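Local coordinates for protein SalCYP truncation (Salinispora tropica, PDB 7ABB) that belongs to the cytochrome P450 family of heme proteins, a largely helical fold that holds a heme group in its interior, at residues Asp153-Ser167 / Phe177-Tyr189. Sequence-based numbering, arbitrary orientation.
Sequences DLDHLLAINVAMIRS and FNAETAFPALQEY
N178 OD1 accepts two backbone amides, T181 N at 3.1 Å and E180 N at 3.0 Å, in an Asx turn just before helix 182-199; across the contact, the backbone N of N178 meets A163 CB. At the other end, Y189 OH donates to OD2 of D153, the residue just before helix 154-165, at 2.7 Å. The oxygen receives it on its anti lone pair, with the carboxylate plane at 90° to the phenol ring. L157 packs on one face of that ring, its CD2 almost over the centre, 3.6 Å from the Y189 centroid. W149 meets the same ring edge-to-face.

Helix 154-165 and the first turns of helix 182-199 run roughly antiparallel, these short axes 9.2 Å apart at closest approach. Small side chains let the backbones come close near the C-terminal end of helix 154-165, where A163 CB lies 3.8 Å from A182 CB at the start of the other helix. I160 forks across this seam. With CG1 anti to its own carbonyl carbon (chi1 -66°), that branch lies over a face of the F177 ring and carries CD1 on to A185, while CG2 rests against A182 O and L186 CB. F177 and H156 form an offset edge-to-face pair, planes 82° apart, with F177 CZ 3.4 Å from H156 NE2, and A159 CB meets the edge of the F177 ring. M164 reaches out as an extended chain; its CE arrives in the plane of the F183 ring, at the edge, 3.8 Å from F183 CD1.

Behind this interface, helix 222-235 packs on M164, F183 and L186, and N161 ND2 hydrogen-bonds to D238 OD1. The chemistry is thus mostly apolar, joining consecutive helices of the P450 fold, and its one direct hydrogen bond, at the D153 end, would orient the tyrosine hydroxyl toward a probably ionised carboxylate.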
loop_
_atom_site.group_PDB
_atom_site.type_symbol
_atom_site.label_atom_id
_atom_site.label_comp_id
_atom_site.label_asym_id
_atom_site.label_seq_id
_atom_site.Cartn_x
_atom_site.Cartn_y
_atom_site.Cartn_z
ATOM N N ASP A 153 22.441 3.745 -1.385
ATOM C CA ASP A 153 21.911 2.921 -2.466
ATOM C C ASP A 153 20.573 3.422 -2.998
ATOM O O ASP A 153 19.972 2.748 -3.838
ATOM C CB ASP A 153 21.736 1.469 -2.005
ATOM C CG ASP A 153 23.032 0.830 -1.538
ATOM O OD1 ASP A 153 24.129 1.251 -1.983
ATOM O OD2 ASP A 153 22.950 -0.117 -0.722
ATOM N N LEU A 154 20.102 4.588 -2.542
ATOM C CA LEU A 154 18.763 5.042 -2.909
ATOM C C LEU A 154 18.606 5.186 -4.420
ATOM O O LEU A 154 17.598 4.758 -4.993
ATOM C CB LEU A 154 18.453 6.365 -2.212
ATOM C CG LEU A 154 17.013 6.882 -2.370
ATOM C CD1 LEU A 154 16.688 7.817 -1.230
ATOM C CD2 LEU A 154 16.783 7.581 -3.703
ATOM N N ASP A 155 19.565 5.838 -5.081
ATOM C CA ASP A 155 19.430 6.036 -6.519
ATOM C C ASP A 155 19.352 4.698 -7.241
ATOM O O ASP A 155 18.567 4.539 -8.182
ATOM C CB ASP A 155 20.591 6.880 -7.053
ATOM C CG ASP A 155 20.536 8.334 -6.586
ATOM O OD1 ASP A 155 19.427 8.862 -6.381
ATOM O OD2 ASP A 155 21.612 8.951 -6.432
ATOM N N HIS A 156 20.129 3.710 -6.789
ATOM C CA HIS A 156 20.089 2.390 -7.406
ATOM C C HIS A 156 18.717 1.752 -7.224
ATOM O O HIS A 156 18.108 1.264 -8.181
ATOM C CB HIS A 156 21.180 1.509 -6.799
ATOM C CG HIS A 156 21.306 0.163 -7.440
ATOM N ND1 HIS A 156 20.899 -1.001 -6.820
ATOM C CD2 HIS A 156 21.815 -0.209 -8.639
ATOM C CE1 HIS A 156 21.151 -2.029 -7.612
ATOM N NE2 HIS A 156 21.699 -1.575 -8.724
ATOM N N LEU A 157 18.206 1.769 -5.994
ATOM C CA LEU A 157 16.927 1.139 -5.719
ATOM C C LEU A 157 15.788 1.911 -6.368
ATOM O O LEU A 157 14.808 1.305 -6.815
ATOM C CB LEU A 157 16.706 1.026 -4.210
ATOM C CG LEU A 157 17.652 0.082 -3.456
ATOM C CD1 LEU A 157 17.215 0.033 -2.012
ATOM C CD2 LEU A 157 17.672 -1.293 -4.087
ATOM N N LEU A 158 15.896 3.240 -6.443
ATOM C CA LEU A 158 14.858 4.004 -7.123
ATOM C C LEU A 158 14.768 3.598 -8.589
ATOM O O LEU A 158 13.670 3.478 -9.144
ATOM C CB LEU A 158 15.146 5.499 -6.994
ATOM C CG LEU A 158 14.061 6.449 -7.476
ATOM C CD1 LEU A 158 12.850 6.370 -6.602
ATOM C CD2 LEU A 158 14.585 7.864 -7.458
ATOM N N ALA A 159 15.922 3.367 -9.225
ATOM C CA ALA A 159 15.949 2.942 -10.621
ATOM C C ALA A 159 15.284 1.583 -10.801
ATOM O O ALA A 159 14.578 1.355 -11.789
ATOM C CB ALA A 159 17.395 2.902 -11.119
ATOM N N ILE A 160 15.510 0.659 -9.866
ATOM C CA ILE A 160 14.833 -0.634 -9.926
ATOM C C ILE A 160 13.324 -0.441 -9.828
ATOM O O ILE A 160 12.552 -0.989 -10.623
ATOM C CB ILE A 160 15.356 -1.562 -8.816
ATOM C CG1 ILE A 160 16.831 -1.894 -9.072
ATOM C CG2 ILE A 160 14.511 -2.834 -8.746
ATOM C CD1 ILE A 160 17.475 -2.768 -7.999
ATOM N N ASN A 161 12.888 0.344 -8.844
ATOM C CA ASN A 161 11.462 0.545 -8.620
ATOM C C ASN A 161 10.791 1.152 -9.849
ATOM O O ASN A 161 9.718 0.709 -10.268
ATOM C CB ASN A 161 11.264 1.436 -7.399
ATOM C CG ASN A 161 9.817 1.778 -7.161
ATOM O OD1 ASN A 161 9.249 2.613 -7.860
ATOM N ND2 ASN A 161 9.214 1.151 -6.169
ATOM N N VAL A 162 11.419 2.166 -10.446
ATOM C CA VAL A 162 10.840 2.830 -11.616
ATOM C C VAL A 162 10.752 1.869 -12.797
ATOM O O VAL A 162 9.755 1.852 -13.529
ATOM C CB VAL A 162 11.664 4.085 -11.962
ATOM C CG1 VAL A 162 11.282 4.632 -13.339
ATOM C CG2 VAL A 162 11.469 5.144 -10.883
ATOM N N ALA A 163 11.800 1.075 -13.025
ATOM C CA ALA A 163 11.761 0.103 -14.113
ATOM C C ALA A 163 10.623 -0.893 -13.923
ATOM O O ALA A 163 9.997 -1.329 -14.894
ATOM C CB ALA A 163 13.099 -0.627 -14.210
ATOM N N MET A 164 10.335 -1.257 -12.672
ATOM C CA MET A 164 9.249 -2.191 -12.413
ATOM C C MET A 164 7.899 -1.554 -12.709
ATOM O O MET A 164 7.025 -2.190 -13.302
ATOM C CB MET A 164 9.314 -2.679 -10.969
ATOM C CG MET A 164 10.514 -3.567 -10.706
ATOM S SD MET A 164 10.486 -4.342 -9.076
ATOM C CE MET A 164 11.808 -5.516 -9.256
ATOM N N ILE A 165 7.707 -0.298 -12.305
ATOM C CA ILE A 165 6.462 0.396 -12.631
ATOM C C ILE A 165 6.288 0.479 -14.143
ATOM O O ILE A 165 5.208 0.196 -14.677
ATOM C CB ILE A 165 6.434 1.793 -11.989
ATOM C CG1 ILE A 165 6.363 1.687 -10.468
ATOM C CG2 ILE A 165 5.222 2.592 -12.506
ATOM C CD1 ILE A 165 6.661 2.985 -9.758
ATOM N N ARG A 166 7.347 0.869 -14.852
ATOM C CA ARG A 166 7.291 1.092 -16.294
ATOM C C ARG A 166 7.359 -0.192 -17.110
ATOM O O ARG A 166 7.485 -0.115 -18.336
ATOM C CB ARG A 166 8.425 2.022 -16.732
ATOM C CG ARG A 166 8.311 3.436 -16.188
ATOM C CD ARG A 166 9.109 4.431 -17.015
ATOM N NE ARG A 166 8.484 5.751 -17.014
ATOM C CZ ARG A 166 7.488 6.112 -17.821
ATOM N NH1 ARG A 166 6.986 7.340 -17.750
ATOM N NH2 ARG A 166 6.989 5.250 -18.701
ATOM N N SER A 167 7.284 -1.356 -16.473
ATOM C CA SER A 167 7.299 -2.624 -17.191
ATOM C C SER A 167 6.327 -2.605 -18.369
ATOM O O SER A 167 6.738 -2.480 -19.523
ATOM C CB SER A 167 6.945 -3.770 -16.247
ATOM O OG SER A 167 7.968 -3.965 -15.291
ATOM N N PHE A 177 17.578 0.206 -15.798
ATOM C CA PHE A 177 16.993 -1.130 -15.806
ATOM C C PHE A 177 15.726 -1.145 -16.657
ATOM O O PHE A 177 15.238 -0.095 -17.078
ATOM C CB PHE A 177 16.680 -1.590 -14.377
ATOM C CG PHE A 177 17.873 -1.576 -13.464
ATOM C CD1 PHE A 177 18.795 -2.611 -13.491
ATOM C CD2 PHE A 177 18.073 -0.528 -12.578
ATOM C CE1 PHE A 177 19.902 -2.602 -12.652
ATOM C CE2 PHE A 177 19.178 -0.514 -11.734
ATOM C CZ PHE A 177 20.093 -1.555 -11.775
ATOM N N ASN A 178 15.198 -2.341 -16.905
ATOM C CA ASN A 178 13.991 -2.505 -17.709
ATOM C C ASN A 178 13.237 -3.731 -17.198
ATOM O O ASN A 178 13.599 -4.322 -16.176
ATOM C CB ASN A 178 14.344 -2.608 -19.200
ATOM C CG ASN A 178 15.212 -3.814 -19.518
ATOM O OD1 ASN A 178 15.299 -4.763 -18.737
ATOM N ND2 ASN A 178 15.856 -3.783 -20.680
ATOM N N ALA A 179 12.185 -4.119 -17.927
ATOM C CA ALA A 179 11.328 -5.216 -17.487
ATOM C C ALA A 179 12.114 -6.500 -17.257
ATOM O O ALA A 179 11.754 -7.299 -16.385
ATOM C CB ALA A 179 10.222 -5.461 -18.516
ATOM N N GLU A 180 13.184 -6.718 -18.024
ATOM C CA GLU A 180 13.915 -7.977 -17.940
ATOM C C GLU A 180 14.882 -8.001 -16.759
ATOM O O GLU A 180 14.987 -9.018 -16.067
ATOM C CB GLU A 180 14.672 -8.231 -19.248
ATOM C CG GLU A 180 13.929 -9.114 -20.259
ATOM C CD GLU A 180 12.977 -8.336 -21.162
ATOM O OE1 GLU A 180 13.407 -7.319 -21.749
ATOM O OE2 GLU A 180 11.801 -8.746 -21.286
ATOM N N THR A 181 15.587 -6.897 -16.507
ATOM C CA THR A 181 16.669 -6.876 -15.528
ATOM C C THR A 181 16.299 -6.220 -14.202
ATOM O O THR A 181 17.122 -6.238 -13.279
ATOM C CB THR A 181 17.890 -6.143 -16.096
ATOM O OG1 THR A 181 18.991 -6.272 -15.188
ATOM C CG2 THR A 181 17.581 -4.661 -16.302
ATOM N N ALA A 182 15.109 -5.630 -14.083
ATOM C CA ALA A 182 14.734 -4.965 -12.840
ATOM C C ALA A 182 14.693 -5.953 -11.674
ATOM O O ALA A 182 15.425 -5.803 -10.691
ATOM C CB ALA A 182 13.384 -4.269 -13.013
ATOM N N PHE A 183 13.836 -6.972 -11.760
ATOM C CA PHE A 183 13.729 -7.918 -10.651
ATOM C C PHE A 183 15.038 -8.652 -10.378
ATOM O O PHE A 183 15.409 -8.767 -9.197
ATOM C CB PHE A 183 12.583 -8.909 -10.902
ATOM C CG PHE A 183 12.281 -9.791 -9.722
ATOM C CD1 PHE A 183 11.740 -9.256 -8.564
ATOM C CD2 PHE A 183 12.546 -11.146 -9.764
ATOM C CE1 PHE A 183 11.474 -10.061 -7.472
ATOM C CE2 PHE A 183 12.277 -11.955 -8.676
ATOM C CZ PHE A 183 11.742 -11.416 -7.531
ATOM N N PRO A 184 15.770 -9.160 -11.374
ATOM C CA PRO A 184 17.101 -9.727 -11.080
ATOM C C PRO A 184 18.010 -8.779 -10.320
ATOM O O PRO A 184 18.765 -9.216 -9.443
ATOM C CB PRO A 184 17.651 -10.047 -12.475
ATOM C CG PRO A 184 16.449 -10.277 -13.308
ATOM C CD PRO A 184 15.380 -9.369 -12.778
ATOM N N ALA A 185 17.964 -7.482 -10.641
ATOM C CA ALA A 185 18.779 -6.515 -9.914
ATOM C C ALA A 185 18.354 -6.442 -8.455
ATOM O O ALA A 185 19.195 -6.350 -7.554
ATOM C CB ALA A 185 18.675 -5.138 -10.576
ATOM N N LEU A 186 17.048 -6.468 -8.202
ATOM C CA LEU A 186 16.573 -6.492 -6.826
ATOM C C LEU A 186 17.058 -7.747 -6.109
ATOM O O LEU A 186 17.478 -7.684 -4.949
ATOM C CB LEU A 186 15.048 -6.418 -6.797
ATOM C CG LEU A 186 14.414 -6.517 -5.414
ATOM C CD1 LEU A 186 14.884 -5.387 -4.531
ATOM C CD2 LEU A 186 12.893 -6.506 -5.527
ATOM N N GLN A 187 17.012 -8.895 -6.787
ATOM C CA GLN A 187 17.437 -10.140 -6.154
ATOM C C GLN A 187 18.918 -10.106 -5.810
ATOM O O GLN A 187 19.320 -10.551 -4.730
ATOM C CB GLN A 187 17.130 -11.323 -7.065
ATOM C CG GLN A 187 15.657 -11.554 -7.256
ATOM C CD GLN A 187 15.379 -12.785 -8.088
ATOM O OE1 GLN A 187 15.780 -12.869 -9.247
ATOM N NE2 GLN A 187 14.697 -13.752 -7.495
ATOM N N GLU A 188 19.747 -9.584 -6.719
ATOM C CA GLU A 188 21.172 -9.453 -6.425
ATOM C C GLU A 188 21.392 -8.488 -5.269
ATOM O O GLU A 188 22.236 -8.728 -4.397
ATOM C CB GLU A 188 21.929 -8.979 -7.666
ATOM C CG GLU A 188 22.577 -10.090 -8.467
ATOM C CD GLU A 188 23.788 -10.693 -7.769
ATOM O OE1 GLU A 188 24.416 -9.999 -6.940
ATOM O OE2 GLU A 188 24.111 -11.867 -8.049
ATOM N N TYR A 189 20.631 -7.393 -5.242
ATOM C CA TYR A 189 20.783 -6.414 -4.171
ATOM C C TYR A 189 20.518 -7.037 -2.803
ATOM O O TYR A 189 21.311 -6.870 -1.873
ATOM C CB TYR A 189 19.859 -5.220 -4.405
ATOM C CG TYR A 189 20.033 -4.178 -3.335
ATOM C CD1 TYR A 189 21.047 -3.237 -3.420
ATOM C CD2 TYR A 189 19.213 -4.156 -2.222
ATOM C CE1 TYR A 189 21.218 -2.291 -2.440
ATOM C CE2 TYR A 189 19.373 -3.194 -1.237
ATOM C CZ TYR A 189 20.391 -2.277 -1.351
ATOM O OH TYR A 189 20.556 -1.335 -0.369
#